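Local coordinates for putative periplasmic protein (Bacteroides eggerthii, PDB 4HBR) that is of unknown function but is a putative periplasmic protein of the PF11396 (DUF2874) family, described as having a beta-lactamase-like fold, at residues A[28-33]-A[45-50]; A[41-46]-A[132-137]. All coordinates share one frame; numbering follows the deposited sequence.

Contact 1 of 2, residues A[28-33]-A[45-50]; sequences KAYYVA and WFTPDA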
loop_
_atom_site.group_PDB
_atom_site.type_symbol
_atom_site.label_atom_id
_atom_site.label_comp_id
_atom_site.label_asym_id
_atom_site.label_seq_id
_atom_site.Cartn_x
_atom_site.Cartn_y
_atom_site.Cartn_z
ATOM N N LYS A 28 8.439 -4.490 -11.756
ATOM C CA LYS A 28 8.511 -3.877 -13.093
ATOM C C LYS A 28 9.902 -3.186 -13.187
ATOM O O LYS A 28 10.899 -3.870 -12.948
ATOM C CB LYS A 28 7.314 -2.933 -13.384
ATOM C CG LYS A 28 5.938 -3.519 -13.071
ATOM C CD LYS A 28 5.158 -3.838 -14.310
ATOM C CE LYS A 28 3.813 -4.439 -13.965
ATOM N NZ LYS A 28 3.918 -5.822 -13.398
ATOM N N ALA A 29 10.005 -1.870 -13.467
ATOM C CA ALA A 29 11.348 -1.252 -13.494
ATOM C C ALA A 29 11.727 -0.624 -12.126
ATOM O O ALA A 29 12.710 0.115 -12.023
ATOM C CB ALA A 29 11.436 -0.212 -14.592
ATOM N N TYR A 30 10.979 -0.957 -11.074
ATOM C CA TYR A 30 11.272 -0.414 -9.748
ATOM C C TYR A 30 11.925 -1.409 -8.805
ATOM O O TYR A 30 11.657 -2.604 -8.887
ATOM C CB TYR A 30 9.983 0.122 -9.090
ATOM C CG TYR A 30 9.255 1.121 -9.965
ATOM C CD1 TYR A 30 9.685 2.440 -10.053
ATOM C CD2 TYR A 30 8.174 0.731 -10.759
ATOM C CE1 TYR A 30 9.056 3.350 -10.902
ATOM C CE2 TYR A 30 7.521 1.642 -11.596
ATOM C CZ TYR A 30 7.958 2.954 -11.651
ATOM O OH TYR A 30 7.309 3.871 -12.440
ATOM N N TYR A 31 12.754 -0.886 -7.884
ATOM C CA TYR A 31 13.350 -1.609 -6.748
ATOM C C TYR A 31 12.451 -1.345 -5.554
ATOM O O TYR A 31 12.068 -0.200 -5.344
ATOM C CB TYR A 31 14.807 -1.186 -6.470
ATOM C CG TYR A 31 15.759 -1.594 -7.571
ATOM C CD1 TYR A 31 16.252 -2.895 -7.649
ATOM C CD2 TYR A 31 16.155 -0.687 -8.548
ATOM C CE1 TYR A 31 17.123 -3.281 -8.669
ATOM C CE2 TYR A 31 17.022 -1.061 -9.575
ATOM C CZ TYR A 31 17.509 -2.360 -9.629
ATOM O OH TYR A 31 18.376 -2.733 -10.630
ATOM N N VAL A 32 12.058 -2.393 -4.813
ATOM C CA VAL A 32 11.155 -2.246 -3.672
ATOM C C VAL A 32 11.830 -2.687 -2.374
ATOM O O VAL A 32 12.303 -3.823 -2.258
ATOM C CB VAL A 32 9.811 -2.989 -3.858
ATOM C CG1 VAL A 32 8.806 -2.594 -2.776
ATOM C CG2 VAL A 32 9.231 -2.760 -5.250
ATOM N N ALA A 33 11.853 -1.766 -1.393
ATOM C CA ALA A 33 12.363 -2.019 -0.060
ATOM C C ALA A 33 11.197 -2.400 0.817
ATOM O O ALA A 33 10.198 -1.697 0.833
ATOM C CB ALA A 33 13.066 -0.793 0.484
ATOM N N TRP A 45 9.128 2.161 -3.152
ATOM C CA TRP A 45 9.499 1.931 -4.564
ATOM C C TRP A 45 10.503 2.974 -5.004
ATOM O O TRP A 45 10.331 4.159 -4.719
ATOM C CB TRP A 45 8.266 1.987 -5.489
ATOM C CG TRP A 45 7.406 0.760 -5.494
ATOM C CD1 TRP A 45 7.266 -0.136 -6.516
ATOM C CD2 TRP A 45 6.563 0.292 -4.430
ATOM N NE1 TRP A 45 6.360 -1.112 -6.171
ATOM C CE2 TRP A 45 5.926 -0.886 -4.889
ATOM C CE3 TRP A 45 6.226 0.794 -3.157
ATOM C CZ2 TRP A 45 5.016 -1.603 -4.100
ATOM C CZ3 TRP A 45 5.286 0.114 -2.400
ATOM C CH2 TRP A 45 4.713 -1.086 -2.859
ATOM N N PHE A 46 11.518 2.542 -5.734
ATOM C CA PHE A 46 12.582 3.394 -6.260
ATOM C C PHE A 46 12.826 3.156 -7.729
ATOM O O PHE A 46 12.797 2.006 -8.176
ATOM C CB PHE A 46 13.910 3.113 -5.510
ATOM C CG PHE A 46 13.962 3.565 -4.075
ATOM C CD1 PHE A 46 14.399 4.843 -3.749
ATOM C CD2 PHE A 46 13.598 2.702 -3.039
ATOM C CE1 PHE A 46 14.435 5.265 -2.416
ATOM C CE2 PHE A 46 13.654 3.120 -1.700
ATOM C CZ PHE A 46 14.049 4.405 -1.401
ATOM N N THR A 47 13.155 4.223 -8.472
ATOM C CA THR A 47 13.623 4.101 -9.856
ATOM C C THR A 47 15.090 3.636 -9.776
ATOM O O THR A 47 15.724 3.859 -8.731
ATOM C CB THR A 47 13.501 5.424 -10.633
ATOM O OG1 THR A 47 14.373 6.400 -10.071
ATOM C CG2 THR A 47 12.078 5.939 -10.733
ATOM N N PRO A 48 15.698 3.072 -10.852
ATOM C CA PRO A 48 17.122 2.693 -10.766
ATOM C C PRO A 48 18.057 3.888 -10.475
ATOM O O PRO A 48 19.185 3.674 -10.008
ATOM C CB PRO A 48 17.398 2.078 -12.142
ATOM C CG PRO A 48 16.058 1.601 -12.610
ATOM C CD PRO A 48 15.131 2.685 -12.161
ATOM N N ASP A 49 17.566 5.143 -10.682
ATOM C CA ASP A 49 18.304 6.387 -10.425
ATOM C C ASP A 49 18.131 6.879 -8.970
ATOM O O ASP A 49 18.458 8.034 -8.673
ATOM C CB ASP A 49 17.883 7.482 -11.420
ATOM C CG ASP A 49 18.314 7.196 -12.855
ATOM O OD1 ASP A 49 19.542 7.061 -13.099
ATOM O OD2 ASP A 49 17.433 7.121 -13.735
ATOM N N ALA A 50 17.654 5.985 -8.067
ATOM C CA ALA A 50 17.453 6.191 -6.623
ATOM C C ALA A 50 16.408 7.282 -6.275
ATOM O O ALA A 50 16.504 7.916 -5.221
ATOM C CB ALA A 50 18.781 6.489 -5.922
#

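Contact 2 of 2, residues A[41-46]-A[132-137]; sequences DTRVWF and NTLGAS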
loop_
_atom_site.group_PDB
_atom_site.type_symbol
_atom_site.label_atom_id
_atom_site.label_comp_id
_atom_site.label_asym_id
_atom_site.label_seq_id
_atom_site.Cartn_x
_atom_site.Cartn_y
_atom_site.Cartn_z
ATOM N N ASP A 41 4.221 -2.767 8.525
ATOM C CA ASP A 41 4.899 -3.238 7.311
ATOM C C ASP A 41 4.928 -2.087 6.330
ATOM O O ASP A 41 3.897 -1.465 6.087
ATOM C CB ASP A 41 4.220 -4.478 6.695
ATOM C CG ASP A 41 4.340 -5.723 7.547
ATOM O OD1 ASP A 41 5.383 -5.886 8.221
ATOM O OD2 ASP A 41 3.398 -6.541 7.537
ATOM N N THR A 42 6.124 -1.739 5.861
ATOM C CA THR A 42 6.372 -0.611 4.976
ATOM C C THR A 42 7.097 -1.063 3.725
ATOM O O THR A 42 8.009 -1.877 3.798
ATOM C CB THR A 42 7.193 0.466 5.742
ATOM O OG1 THR A 42 6.530 0.774 6.967
ATOM C CG2 THR A 42 7.421 1.746 4.930
ATOM N N ARG A 43 6.697 -0.523 2.581
ATOM C CA ARG A 43 7.312 -0.783 1.285
ATOM C C ARG A 43 7.581 0.553 0.614
ATOM O O ARG A 43 6.761 1.462 0.729
ATOM C CB ARG A 43 6.438 -1.685 0.411
ATOM C CG ARG A 43 6.291 -3.100 0.955
ATOM C CD ARG A 43 5.234 -3.903 0.197
ATOM N NE ARG A 43 3.894 -3.291 0.267
ATOM C CZ ARG A 43 3.068 -3.334 1.315
ATOM N NH1 ARG A 43 3.436 -3.931 2.442
ATOM N NH2 ARG A 43 1.875 -2.762 1.246
ATOM N N VAL A 44 8.762 0.704 -0.013
ATOM C CA VAL A 44 9.170 1.938 -0.704
ATOM C C VAL A 44 9.692 1.551 -2.085
ATOM O O VAL A 44 10.574 0.703 -2.176
ATOM C CB VAL A 44 10.210 2.802 0.105
ATOM C CG1 VAL A 44 10.448 4.162 -0.563
ATOM C CG2 VAL A 44 9.755 3.011 1.536
ATOM N N TRP A 45 9.128 2.161 -3.152
ATOM C CA TRP A 45 9.499 1.931 -4.564
ATOM C C TRP A 45 10.503 2.974 -5.004
ATOM O O TRP A 45 10.331 4.159 -4.719
ATOM C CB TRP A 45 8.266 1.987 -5.489
ATOM C CG TRP A 45 7.406 0.760 -5.494
ATOM C CD1 TRP A 45 7.266 -0.136 -6.516
ATOM C CD2 TRP A 45 6.563 0.292 -4.430
ATOM N NE1 TRP A 45 6.360 -1.112 -6.171
ATOM C CE2 TRP A 45 5.926 -0.886 -4.889
ATOM C CE3 TRP A 45 6.226 0.794 -3.157
ATOM C CZ2 TRP A 45 5.016 -1.603 -4.100
ATOM C CZ3 TRP A 45 5.286 0.114 -2.400
ATOM C CH2 TRP A 45 4.713 -1.086 -2.859
ATOM N N PHE A 46 11.518 2.542 -5.734
ATOM C CA PHE A 46 12.582 3.394 -6.260
ATOM C C PHE A 46 12.826 3.156 -7.729
ATOM O O PHE A 46 12.797 2.006 -8.176
ATOM C CB PHE A 46 13.910 3.113 -5.510
ATOM C CG PHE A 46 13.962 3.565 -4.075
ATOM C CD1 PHE A 46 14.399 4.843 -3.749
ATOM C CD2 PHE A 46 13.598 2.702 -3.039
ATOM C CE1 PHE A 46 14.435 5.265 -2.416
ATOM C CE2 PHE A 46 13.654 3.120 -1.700
ATOM C CZ PHE A 46 14.049 4.405 -1.401
ATOM N N ASN A 132 -0.428 -9.485 -6.305
ATOM C CA ASN A 132 0.255 -8.177 -6.320
ATOM C C ASN A 132 -0.704 -7.046 -6.729
ATOM O O ASN A 132 -0.445 -6.313 -7.691
ATOM C CB ASN A 132 1.498 -8.216 -7.248
ATOM C CG ASN A 132 2.461 -7.063 -7.032
ATOM O OD1 ASN A 132 2.598 -6.511 -5.923
ATOM N ND2 ASN A 132 3.154 -6.677 -8.092
ATOM N N THR A 133 -1.826 -6.928 -6.000
ATOM C CA THR A 133 -2.894 -5.984 -6.318
ATOM C C THR A 133 -2.563 -4.541 -5.834
ATOM O O THR A 133 -3.266 -3.599 -6.203
ATOM C CB THR A 133 -4.249 -6.526 -5.791
ATOM O OG1 THR A 133 -4.237 -6.542 -4.371
ATOM C CG2 THR A 133 -4.570 -7.928 -6.297
ATOM N N LEU A 134 -1.466 -4.367 -5.099
ATOM C CA LEU A 134 -1.040 -3.057 -4.613
ATOM C C LEU A 134 0.313 -2.613 -5.198
ATOM O O LEU A 134 0.900 -1.662 -4.686
ATOM C CB LEU A 134 -0.955 -3.069 -3.073
ATOM C CG LEU A 134 -2.285 -3.066 -2.322
ATOM C CD1 LEU A 134 -2.065 -3.203 -0.817
ATOM C CD2 LEU A 134 -3.144 -1.848 -2.691
ATOM N N GLY A 135 0.788 -3.290 -6.244
ATOM C CA GLY A 135 2.080 -3.006 -6.862
ATOM C C GLY A 135 2.078 -1.843 -7.819
ATOM O O GLY A 135 1.068 -1.143 -7.961
ATOM N N ALA A 136 3.221 -1.654 -8.511
ATOM C CA ALA A 136 3.446 -0.597 -9.503
ATOM C C ALA A 136 2.346 -0.567 -10.583
ATOM O O ALA A 136 1.939 0.520 -10.969
ATOM C CB ALA A 136 4.816 -0.783 -10.155
ATOM N N SER A 137 1.838 -1.725 -11.025
ATOM C CA SER A 137 0.812 -1.761 -12.081
ATOM C C SER A 137 -0.543 -1.117 -11.636
ATOM O O SER A 137 -1.273 -0.641 -12.486
ATOM C CB SER A 137 0.593 -3.178 -12.586
ATOM O OG SER A 137 -0.068 -3.958 -11.608
#

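Contact 1 of 2, residues A[28-33]-A[45-50]
A chi1 of -169° swings Val32 CG1 away from its backbone N and leaves CG2 beside it, which puts both methyls over one face of the Trp45 indole, the valine running alongside the ring as both chains head off the strands in the same direction. The residues form a non-hydrogen-bonded pair at the open end of the antiparallel beta hairpin made by strands 30-37 and 40-46. Val32 CG2 sits 3.6 Å from the centroid of the five-membered ring of Trp45, 19° off its normal, a CH-pi contact; CG1 lies over the centre of the ring system.

The next pair, Tyr31 and Phe46, is hydrogen-bonded in both directions: Tyr31 N gives to Phe46 O at 2.9 Å, and Phe46 N to Tyr31 O at 2.8 Å with an N-H...O angle of 147°. Their side chains leave the opposite face of the sheet from Val32 and Trp45, and the Phe46 ring is packed by Val8, Leu12 and Met15 of helix 6-15.

Beyond this pair the chain leaves the strand in a type I turn from Thr47 to Ala50, closed by the hydrogen bond from Ala50 N to Thr47 O. Thr47 OG1 is hydrogen-bonded to Glu51 OE1, while its methyl CG2 meets the edge of the Tyr30 ring. Pro48 packs at the partly exposed end, crossing the Tyr31 side chain at about a right angle. There Pro48 CA lies in the plane of the tyrosine ring, at its edge, 3.9 Å from Tyr31 CE2.

Contact 2 of 2, residues A[41-46]-A[132-137]
Trp45 of strand 40-46 turns its indole toward the loop that leads into the C-terminal helix 136-139, where Leu134, Gly135 and Ala136 pass it with backbone atoms rather than large side chains. This is packing between the long antiparallel sheet and the chain terminus that folds back over it. The closer part lies along the NE1 and CZ2 side of the indole: Trp45 NE1 is 4.0 Å from Ala136 N, and Trp45 CZ2 is 4.3 Å from Gly135 CA. The Ala136 methyl adds an apolar touch, its CB standing 4.4 Å from Trp45 CD1. Leu134 O approaches Trp45 CZ2 at 4.2 Å, obliquely to the ring.

Toward Arg43 the fit is looser. The only approach there is from Arg43 NH2 to Leu134 CD1, at 4.5 Å, and both residues are partly exposed. Two residues before Trp45 on the strand, Arg43 leaves from the same face, but its charged end is held within the sheet's own neighbourhood, by a salt bridge to Asp58 and a hydrogen bond to Gln56.

Gly135 ends a type I turn that starts at Asn132 and is at the N-cap position of helix 136-139. The polar groups of the two segments are joined through third parties. Asp27 OD2 accepts from both Trp45 NE1 and Ala136 N, while Gln56 uses OE1 for Arg43 NH2 and NE2 for Leu134 O. One carboxylate and one amide thus bridge strand and loop, which implies that Asp27, facing an indole N-H and the first turn of a helix, is probably stabilised in its charged form.

In the fold
Contacts 1 and 2 share strand 40-46 and meet at Trp45, whose indole has Val32 against it in contact 1 and the 134-136 backbone near it in contact 2. Contact 1 lies towards the periphery and is partly buried, pairing neighbouring strands through direct backbone bonds; contact 2 is buried nearer the middle of the chain, covers much less area and depends on bridging residues for its polar links. The centres of contacts 1 and 2 are about 10 Å apart. Tyr30 CD2 packs 3.7 Å from Ala136 CB, so the C-terminal helix touches both hairpin strands, and Ala33 N probably bonds to Val44 O, continuing the hairpin ladder from one contact into the other.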